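Local coordinates for protein T cell receptor gamma chain (Monodelphis domestica, PDB 7L15) that probably forms one chain of the marsupial gamma mu T cell receptor and takes part in antigen recognition on T cells, at residues Ser12-Ala17 with Arg112-Glu117; Gln19-Asn24 with Ser85-Ser90; Phe152-Val157 with Gln206-Gly211. All blocks are in the same frame, centred on the assembly; numbering follows the deposited sequence.

Interaction 1. Residues Ser12-Ala17 with Arg112-Glu117; sequences SITRNA and RLIVTE
Ser12-Ala17 and Arg112-Glu117 meet as parallel beta strands at one edge of the immunoglobulin V-set domain. This is the A'-G pairing of the V fold, in which an N-terminal strand crosses over to lie beside the last strand of the other sheet. The strand axes approach to 4.7 Å and run 12° from parallel. Ser12-Arg15 and Arg112-Val115 carry the ladder, with backbone hydrogen bonds in both directions. Ile13 N gives to Arg112 O at 2.9 Å, and Ile114 N gives to Ile13 O at 2.8 Å. Arg15 N then gives to Ile114 O, and Thr116 N to Arg15 O.

One face carries Ile13, Leu113, Arg15 and Val115. Here Leu113 CD1 lies 4.1 Å from Ile13 CB, and both residues also rest on strand 21-28. The Arg15 chain bends at chi2 (-75°), which brings its guanidinium back beside its own strand. Ile13 CG2 sits over the centre of that flat group, 3.5 Å from its plane. Arg15 NE bonds to Ser20 O, while Arg15 NH1 reaches Thr14 O at 2.8 Å.

The other face carries Ser12, Thr14 and Ile114. Thr14 and Ile114 meet through Thr14 OG1 and Ile114 CD1. Toward the C-terminal end the side-chain amide of Asn16 bridges the two segments. Its ND2 bonds to Ser118 O and to Thr116 O, the latter 3.0 Å away and approached from above the carbonyl plane.

Interaction 2. Residues Gln19-Asn24 with Ser85-Ser90; sequences QSASLN and SDLQVS
Leu87 joins Gln19 and the residues after it through one backbone hydrogen bond and one buried side chain. The contact ties the start of strand B of the immunoglobulin V-set domain to the loop between strands E and F. Leu87 N gives to Gln19 O at 2.8 Å, and the bond is almost straight (177° at the hydrogen). The donor is tilted a little from the carbonyl plane.

The leucine side chain follows the bond inward. Its CG stands beside its own backbone N (chi1 -70°) and passes 3.2 Å from Gln19 O, the same oxygen that takes the N-H. From there CD1 runs on, anti to CA, along the backbone of the strand. It rests 3.5 Å from Ser20 C and 3.8 Å from Ala21 CB. The apolar branch thus lies against peptide atoms as well as a methyl group.

Ser20 meets the loop with its carbon, as Ser20 CB lies 4.1 Å from Ser85 CA. Gln19 CB points away from the loop, and Gln19 OE1 accepts from Asn16 N. Asp86 has positive phi and psi, a left-handed backbone conformation at the turn. Gln88 folds back over it, bent at chi2 (-64°). Gln88 NE2 is 3.2 Å from both Asp86 O and Asp86 OD2, and it meets each oxygen from above its plane. Both bonds are bent.

Toward the domain core, Leu87 packs on Leu113 and Val115 of strand 104-116 and on Arg15 of strand 12-16. Ala21 touches Ile13 and Leu113 beside it. On the same edge, strand 21-28 goes on to pair with strand 79-84 through backbone bonds of Ala21 and Leu23.

Interaction 3. Residues Phe152-Val157 with Gln206-Gly211; sequences FFPNVV and QHEDLG
His207 inserts its ring into the loop Phe152-Val157, at the end of the immunoglobulin C1-set domain that faces the V domain. The two segments are the B-C and F-G loops of that domain. The B-C loop has the cis-proline common in antibody and T cell receptor constant domains, here at Pro154.

The tight part surrounds the imidazole. CG of His207 is anti to the backbone N (chi1 -170°), which extends the ring across to the other loop. His207 NE2 gives to Pro154 O at 3.1 Å, in the carbonyl plane and on a lone pair. At the same edge His207 CE1 lies 3.1 Å from Phe153 O. Pro154 CD packs on this corner, 3.5 Å from His207 CE1. The Phe152 ring lies obliquely to the imidazole, its plane turned by 64°. Val157 CB lies at the imidazole edge, and Val157 CG2 is 3.3 Å from Gln206 O. On the other side of CE1, His207 ND1 accepts from Asp209 N at 3.0 Å. Both ring nitrogens are thus engaged, one as donor and one as acceptor, consistent with a neutral histidine. These two bonds fix the flip of the ring.

The looser part is the water-bridged gap beside Val156, which is partly exposed. A water lies over one face of the imidazole, toward its rim. It donates to Val156 O at 2.6 Å and accepts from Glu208 N at 3.0 Å, so it links the two loops where they do not bond directly. Glu208 itself is buried and held from the V domain. It extends past Pro154, and its carboxylate takes hydrogen bonds from Ser12 OG and Thr14 N. On the way, Glu208 OE1 passes 3.5 Å from Pro154 CG.

Interactions 1 and 2 belong to the V-set domain, and interaction 3 belongs to the C1-set domain. Along the chain, 19-24 and 85-90 both fall between the two segments of interaction 1, and interaction 3 follows. The centres of interactions 1 and 2 are about 7 Å apart. Strands 12-16 and 21-28 are successive but lie in opposite sheets, so these contacts share the core between the two sheets. The centres of interactions 1 and 3 are about 12 Å apart, yet the two touch across the domain boundary. Interactions 2 and 3 do not touch, with nearest atoms about 8 Å apart. The edge strand 12-16 therefore connects the V core to the constant domain.

Interaction 1. Residues Ser12-Ala17 with Arg112-Glu117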
loop_
_atom_site.group_PDB
_atom_site.type_symbol
_atom_site.label_atom_id
_atom_site.label_comp_id
_atom_site.label_asym_id
_atom_site.label_seq_id
_atom_site.Cartn_x
_atom_site.Cartn_y
_atom_site.Cartn_z
ATOM N N SER B 12 3.136 -9.045 8.505
ATOM C CA SER B 12 4.471 -9.483 8.134
ATOM C C SER B 12 4.883 -10.643 9.025
ATOM O O SER B 12 4.330 -10.853 10.110
ATOM C CB SER B 12 5.487 -8.341 8.229
ATOM O OG SER B 12 5.618 -7.902 9.573
ATOM N N ILE B 13 5.857 -11.408 8.535
ATOM C CA ILE B 13 6.497 -12.493 9.270
ATOM C C ILE B 13 7.998 -12.367 9.031
ATOM O O ILE B 13 8.447 -12.384 7.877
ATOM C CB ILE B 13 5.987 -13.875 8.812
ATOM C CG1 ILE B 13 4.465 -13.956 8.926
ATOM C CG2 ILE B 13 6.630 -15.002 9.621
ATOM C CD1 ILE B 13 3.883 -15.293 8.499
ATOM N N THR B 14 8.768 -12.216 10.106
ATOM C CA THR B 14 10.215 -12.089 10.019
ATOM C C THR B 14 10.865 -13.365 10.529
ATOM O O THR B 14 10.464 -13.912 11.560
ATOM C CB THR B 14 10.733 -10.886 10.823
ATOM O OG1 THR B 14 10.068 -9.701 10.391
ATOM C CG2 THR B 14 12.226 -10.696 10.597
ATOM N N ARG B 15 11.863 -13.846 9.795
ATOM C CA ARG B 15 12.494 -15.109 10.142
ATOM C C ARG B 15 13.971 -15.036 9.812
ATOM O O ARG B 15 14.405 -14.209 9.004
ATOM C CB ARG B 15 11.856 -16.282 9.380
ATOM C CG ARG B 15 10.407 -16.553 9.740
ATOM C CD ARG B 15 10.301 -17.250 11.106
ATOM N NE ARG B 15 8.912 -17.553 11.437
ATOM C CZ ARG B 15 8.157 -16.807 12.233
ATOM N NH1 ARG B 15 8.665 -15.717 12.795
ATOM N NH2 ARG B 15 6.899 -17.157 12.474
ATOM N N ASN B 16 14.735 -15.931 10.429
ATOM C CA ASN B 16 16.090 -16.234 9.995
ATOM C C ASN B 16 16.060 -17.443 9.071
ATOM O O ASN B 16 15.040 -18.124 8.941
ATOM C CB ASN B 16 17.008 -16.479 11.200
ATOM C CG ASN B 16 17.248 -15.215 12.012
ATOM O OD1 ASN B 16 16.879 -15.134 13.190
ATOM N ND2 ASN B 16 17.870 -14.217 11.382
ATOM N N ALA B 17 17.193 -17.702 8.416
ATOM C CA ALA B 17 17.262 -18.806 7.465
ATOM C C ALA B 17 17.002 -20.136 8.165
ATOM O O ALA B 17 17.201 -20.285 9.371
ATOM C CB ALA B 17 18.621 -18.848 6.775
ATOM N N ARG B 112 3.858 -9.883 4.220
ATOM C CA ARG B 112 5.243 -9.786 3.781
ATOM C C ARG B 112 6.110 -10.746 4.588
ATOM O O ARG B 112 6.220 -10.630 5.814
ATOM C CB ARG B 112 5.784 -8.362 3.882
ATOM C CG ARG B 112 7.259 -8.271 3.434
ATOM C CD ARG B 112 7.809 -6.837 3.427
ATOM N NE ARG B 112 7.368 -6.087 2.257
ATOM C CZ ARG B 112 7.922 -6.189 1.048
ATOM N NH1 ARG B 112 8.939 -7.026 0.850
ATOM N NH2 ARG B 112 7.455 -5.463 0.037
ATOM N N LEU B 113 6.727 -11.688 3.889
ATOM C CA LEU B 113 7.691 -12.596 4.479
ATOM C C LEU B 113 9.072 -11.958 4.373
ATOM O O LEU B 113 9.512 -11.589 3.281
ATOM C CB LEU B 113 7.640 -13.944 3.763
ATOM C CG LEU B 113 8.591 -15.011 4.259
ATOM C CD1 LEU B 113 8.267 -15.319 5.717
ATOM C CD2 LEU B 113 8.479 -16.266 3.384
ATOM N N ILE B 114 9.746 -11.810 5.501
ATOM C CA ILE B 114 11.080 -11.234 5.531
ATOM C C ILE B 114 12.017 -12.281 6.096
ATOM O O ILE B 114 11.877 -12.682 7.257
ATOM C CB ILE B 114 11.133 -9.951 6.369
ATOM C CG1 ILE B 114 10.118 -8.936 5.846
ATOM C CG2 ILE B 114 12.566 -9.396 6.396
ATOM C CD1 ILE B 114 9.901 -7.766 6.780
ATOM N N VAL B 115 12.960 -12.733 5.281
ATOM C CA VAL B 115 13.970 -13.680 5.720
ATOM C C VAL B 115 15.298 -12.949 5.710
ATOM O O VAL B 115 15.694 -12.377 4.688
ATOM C CB VAL B 115 14.007 -14.932 4.830
ATOM C CG1 VAL B 115 14.856 -16.039 5.492
ATOM C CG2 VAL B 115 12.585 -15.412 4.584
ATOM N N THR B 116 15.979 -12.957 6.845
ATOM C CA THR B 116 17.257 -12.275 6.960
ATOM C C THR B 116 18.271 -13.186 7.633
ATOM O O THR B 116 17.921 -14.068 8.429
ATOM C CB THR B 116 17.129 -10.955 7.732
ATOM O OG1 THR B 116 18.427 -10.368 7.873
ATOM C CG2 THR B 116 16.552 -11.194 9.091
ATOM N N GLU B 117 19.530 -12.987 7.279
ATOM C CA GLU B 117 20.607 -13.725 7.915
ATOM C C GLU B 117 21.195 -12.989 9.112
ATOM O O GLU B 117 22.102 -13.519 9.758
ATOM C CB GLU B 117 21.702 -14.058 6.895
ATOM C CG GLU B 117 21.697 -15.524 6.463
ATOM C CD GLU B 117 22.097 -15.726 5.005
ATOM O OE1 GLU B 117 22.971 -14.980 4.515
ATOM O OE2 GLU B 117 21.533 -16.627 4.350
#

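Interaction 2. Residues Gln19-Asn24 with Ser85-Ser90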
loop_
_atom_site.group_PDB
_atom_site.type_symbol
_atom_site.label_atom_id
_atom_site.label_comp_id
_atom_site.label_asym_id
_atom_site.label_seq_id
_atom_site.Cartn_x
_atom_site.Cartn_y
_atom_site.Cartn_z
ATOM N N GLN B 19 14.380 -21.500 9.047
ATOM C CA GLN B 19 13.142 -21.556 9.814
ATOM C C GLN B 19 11.968 -21.758 8.855
ATOM O O GLN B 19 12.139 -22.055 7.669
ATOM C CB GLN B 19 12.999 -20.303 10.682
ATOM C CG GLN B 19 14.220 -20.076 11.570
ATOM C CD GLN B 19 14.126 -18.858 12.487
ATOM O OE1 GLN B 19 13.416 -17.896 12.208
ATOM N NE2 GLN B 19 14.861 -18.909 13.604
ATOM N N SER B 20 10.751 -21.626 9.364
ATOM C CA SER B 20 9.558 -21.806 8.553
ATOM C C SER B 20 8.568 -20.703 8.895
ATOM O O SER B 20 8.762 -19.933 9.837
ATOM C CB SER B 20 8.918 -23.172 8.778
ATOM O OG SER B 20 8.270 -23.181 10.039
ATOM N N ALA B 21 7.487 -20.634 8.127
ATOM C CA ALA B 21 6.553 -19.533 8.292
ATOM C C ALA B 21 5.172 -19.986 7.864
ATOM O O ALA B 21 5.029 -20.598 6.804
ATOM C CB ALA B 21 7.000 -18.320 7.467
ATOM N N SER B 22 4.163 -19.658 8.669
ATOM C CA SER B 22 2.773 -19.984 8.382
ATOM C C SER B 22 2.019 -18.700 8.082
ATOM O O SER B 22 1.966 -17.795 8.923
ATOM C CB SER B 22 2.117 -20.717 9.553
ATOM O OG SER B 22 2.900 -21.830 9.944
ATOM N N LEU B 23 1.415 -18.636 6.904
ATOM C CA LEU B 23 0.690 -17.460 6.461
ATOM C C LEU B 23 -0.794 -17.772 6.490
ATOM O O LEU B 23 -1.207 -18.860 6.086
ATOM C CB LEU B 23 1.128 -17.040 5.055
ATOM C CG LEU B 23 2.501 -16.366 4.985
ATOM C CD1 LEU B 23 3.585 -17.376 4.835
ATOM C CD2 LEU B 23 2.540 -15.383 3.846
ATOM N N ASN B 24 -1.587 -16.818 6.968
ATOM C CA ASN B 24 -3.012 -17.010 7.182
ATOM C C ASN B 24 -3.832 -16.320 6.101
ATOM O O ASN B 24 -3.494 -15.220 5.656
ATOM C CB ASN B 24 -3.430 -16.473 8.554
ATOM C CG ASN B 24 -2.706 -17.156 9.696
ATOM O OD1 ASN B 24 -2.294 -18.314 9.591
ATOM N ND2 ASN B 24 -2.561 -16.443 10.808
ATOM N N SER B 85 8.668 -23.726 4.105
ATOM C CA SER B 85 9.682 -24.380 4.920
ATOM C C SER B 85 11.079 -23.920 4.519
ATOM O O SER B 85 11.288 -23.338 3.448
ATOM C CB SER B 85 9.591 -25.905 4.791
ATOM O OG SER B 85 8.265 -26.358 4.981
ATOM N N ASP B 86 12.033 -24.204 5.405
ATOM C CA ASP B 86 13.467 -24.054 5.161
ATOM C C ASP B 86 13.760 -22.714 4.493
ATOM O O ASP B 86 14.348 -22.628 3.416
ATOM C CB ASP B 86 14.012 -25.222 4.329
ATOM C CG ASP B 86 15.531 -25.166 4.157
ATOM O OD1 ASP B 86 16.247 -25.099 5.181
ATOM O OD2 ASP B 86 16.014 -25.181 3.002
ATOM N N LEU B 87 13.310 -21.662 5.167
ATOM C CA LEU B 87 13.370 -20.318 4.620
ATOM C C LEU B 87 14.790 -19.941 4.225
ATOM O O LEU B 87 15.756 -20.257 4.927
ATOM C CB LEU B 87 12.820 -19.333 5.649
ATOM C CG LEU B 87 11.310 -19.537 5.799
ATOM C CD1 LEU B 87 10.758 -18.733 6.960
ATOM C CD2 LEU B 87 10.596 -19.165 4.491
ATOM N N GLN B 88 14.905 -19.286 3.070
ATOM C CA GLN B 88 16.128 -18.653 2.595
ATOM C C GLN B 88 15.825 -17.194 2.289
ATOM O O GLN B 88 14.665 -16.817 2.096
ATOM C CB GLN B 88 16.671 -19.346 1.343
ATOM C CG GLN B 88 16.808 -20.873 1.482
ATOM C CD GLN B 88 17.810 -21.277 2.546
ATOM O OE1 GLN B 88 18.826 -20.606 2.754
ATOM N NE2 GLN B 88 17.518 -22.372 3.246
ATOM N N VAL B 89 16.877 -16.369 2.242
ATOM C CA VAL B 89 16.668 -14.948 1.971
ATOM C C VAL B 89 15.911 -14.775 0.667
ATOM O O VAL B 89 15.031 -13.916 0.555
ATOM C CB VAL B 89 18.007 -14.186 1.966
ATOM C CG1 VAL B 89 18.644 -14.222 3.344
ATOM C CG2 VAL B 89 18.965 -14.795 0.925
ATOM N N SER B 90 16.169 -15.647 -0.304
ATOM C CA SER B 90 15.526 -15.558 -1.602
ATOM C C SER B 90 14.023 -15.812 -1.544
ATOM O O SER B 90 13.350 -15.657 -2.570
ATOM C CB SER B 90 16.189 -16.547 -2.554
ATOM O OG SER B 90 16.015 -17.874 -2.077
#

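Interaction 3. Residues Phe152-Val157 with Gln206-Gly211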
loop_
_atom_site.group_PDB
_atom_site.type_symbol
_atom_site.label_atom_id
_atom_site.label_comp_id
_atom_site.label_asym_id
_atom_site.label_seq_id
_atom_site.Cartn_x
_atom_site.Cartn_y
_atom_site.Cartn_z
ATOM N N PHE B 152 9.942 1.017 15.570
ATOM C CA PHE B 152 9.448 -0.339 15.358
ATOM C C PHE B 152 10.363 -1.109 14.411
ATOM O O PHE B 152 11.199 -0.538 13.703
ATOM C CB PHE B 152 7.979 -0.370 14.870
ATOM C CG PHE B 152 7.686 0.458 13.627
ATOM C CD1 PHE B 152 7.908 -0.048 12.364
ATOM C CD2 PHE B 152 7.119 1.722 13.741
ATOM C CE1 PHE B 152 7.607 0.703 11.220
ATOM C CE2 PHE B 152 6.808 2.488 12.603
ATOM C CZ PHE B 152 7.063 1.985 11.348
ATOM N N PHE B 153 10.226 -2.441 14.458
ATOM C CA PHE B 153 10.926 -3.356 13.580
ATOM C C PHE B 153 10.063 -4.608 13.488
ATOM O O PHE B 153 9.629 -5.115 14.531
ATOM C CB PHE B 153 12.322 -3.724 14.080
ATOM C CG PHE B 153 13.074 -4.596 13.130
ATOM C CD1 PHE B 153 12.864 -5.963 13.107
ATOM C CD2 PHE B 153 13.971 -4.041 12.233
ATOM C CE1 PHE B 153 13.543 -6.753 12.203
ATOM C CE2 PHE B 153 14.654 -4.822 11.342
ATOM C CZ PHE B 153 14.442 -6.177 11.321
ATOM N N PRO B 154 9.807 -5.137 12.282
ATOM C CA PRO B 154 10.335 -4.714 10.974
ATOM C C PRO B 154 9.703 -3.429 10.418
ATOM O O PRO B 154 8.823 -2.866 11.068
ATOM C CB PRO B 154 9.996 -5.906 10.076
ATOM C CG PRO B 154 8.695 -6.397 10.637
ATOM C CD PRO B 154 8.784 -6.196 12.141
ATOM N N ASN B 155 10.155 -2.990 9.235
ATOM C CA ASN B 155 9.680 -1.769 8.575
ATOM C C ASN B 155 8.349 -1.951 7.847
ATOM O O ASN B 155 8.192 -1.494 6.716
ATOM C CB ASN B 155 10.754 -1.265 7.612
ATOM C CG ASN B 155 11.066 -2.260 6.498
ATOM O OD1 ASN B 155 10.839 -3.457 6.632
ATOM N ND2 ASN B 155 11.603 -1.755 5.379
ATOM N N VAL B 156 7.392 -2.633 8.464
ATOM C CA VAL B 156 6.081 -2.876 7.881
ATOM C C VAL B 156 5.048 -2.486 8.926
ATOM O O VAL B 156 5.131 -2.926 10.078
ATOM C CB VAL B 156 5.899 -4.353 7.464
ATOM C CG1 VAL B 156 4.539 -4.559 6.843
ATOM C CG2 VAL B 156 6.987 -4.797 6.502
ATOM N N VAL B 157 4.070 -1.675 8.530
ATOM C CA VAL B 157 3.053 -1.214 9.463
ATOM C C VAL B 157 1.861 -0.748 8.647
ATOM O O VAL B 157 2.002 -0.346 7.488
ATOM C CB VAL B 157 3.610 -0.099 10.388
ATOM C CG1 VAL B 157 3.813 1.190 9.596
ATOM C CG2 VAL B 157 2.702 0.136 11.612
ATOM N N GLN B 206 -1.595 -1.812 12.937
ATOM C CA GLN B 206 -1.207 -3.211 13.003
ATOM C C GLN B 206 0.295 -3.332 12.785
ATOM O O GLN B 206 0.898 -2.571 12.019
ATOM C CB GLN B 206 -1.929 -4.070 11.948
ATOM C CG GLN B 206 -3.425 -4.182 12.141
ATOM C CD GLN B 206 -4.109 -4.752 10.913
ATOM O OE1 GLN B 206 -3.640 -5.723 10.336
ATOM N NE2 GLN B 206 -5.207 -4.134 10.497
ATOM N N HIS B 207 0.887 -4.315 13.449
ATOM C CA HIS B 207 2.317 -4.529 13.356
ATOM C C HIS B 207 2.608 -5.944 13.810
ATOM O O HIS B 207 1.882 -6.498 14.644
ATOM C CB HIS B 207 3.100 -3.531 14.206
ATOM C CG HIS B 207 4.566 -3.577 13.948
ATOM N ND1 HIS B 207 5.412 -4.426 14.624
ATOM C CD2 HIS B 207 5.329 -2.924 13.040
ATOM C CE1 HIS B 207 6.643 -4.267 14.173
ATOM N NE2 HIS B 207 6.620 -3.357 13.213
ATOM N N GLU B 208 3.686 -6.517 13.261
ATOM C CA GLU B 208 3.979 -7.920 13.529
ATOM C C GLU B 208 4.256 -8.159 15.012
ATOM O O GLU B 208 3.956 -9.238 15.532
ATOM C CB GLU B 208 5.154 -8.391 12.662
ATOM C CG GLU B 208 5.508 -9.866 12.834
ATOM C CD GLU B 208 6.807 -10.272 12.123
ATOM O OE1 GLU B 208 7.265 -9.541 11.215
ATOM O OE2 GLU B 208 7.373 -11.333 12.472
ATOM N N ASP B 209 4.792 -7.166 15.721
ATOM C CA ASP B 209 5.062 -7.389 17.132
ATOM C C ASP B 209 3.800 -7.349 17.981
ATOM O O ASP B 209 3.857 -7.706 19.155
ATOM C CB ASP B 209 6.079 -6.378 17.660
ATOM C CG ASP B 209 6.789 -6.879 18.910
ATOM O OD1 ASP B 209 7.290 -8.020 18.885
ATOM O OD2 ASP B 209 6.839 -6.138 19.913
ATOM N N LEU B 210 2.679 -6.928 17.408
ATOM C CA LEU B 210 1.375 -6.986 18.045
ATOM C C LEU B 210 0.626 -8.264 17.710
ATOM O O LEU B 210 -0.503 -8.445 18.176
ATOM C CB LEU B 210 0.528 -5.786 17.615
ATOM C CG LEU B 210 1.097 -4.389 17.850
ATOM C CD1 LEU B 210 0.045 -3.361 17.498
ATOM C CD2 LEU B 210 1.537 -4.224 19.286
ATOM N N GLY B 211 1.220 -9.144 16.906
ATOM C CA GLY B 211 0.466 -10.264 16.377
ATOM C C GLY B 211 -0.640 -9.770 15.463
ATOM O O GLY B 211 -0.508 -8.752 14.778
HETATM O O HOH W 1 5.145 -5.375 10.868
#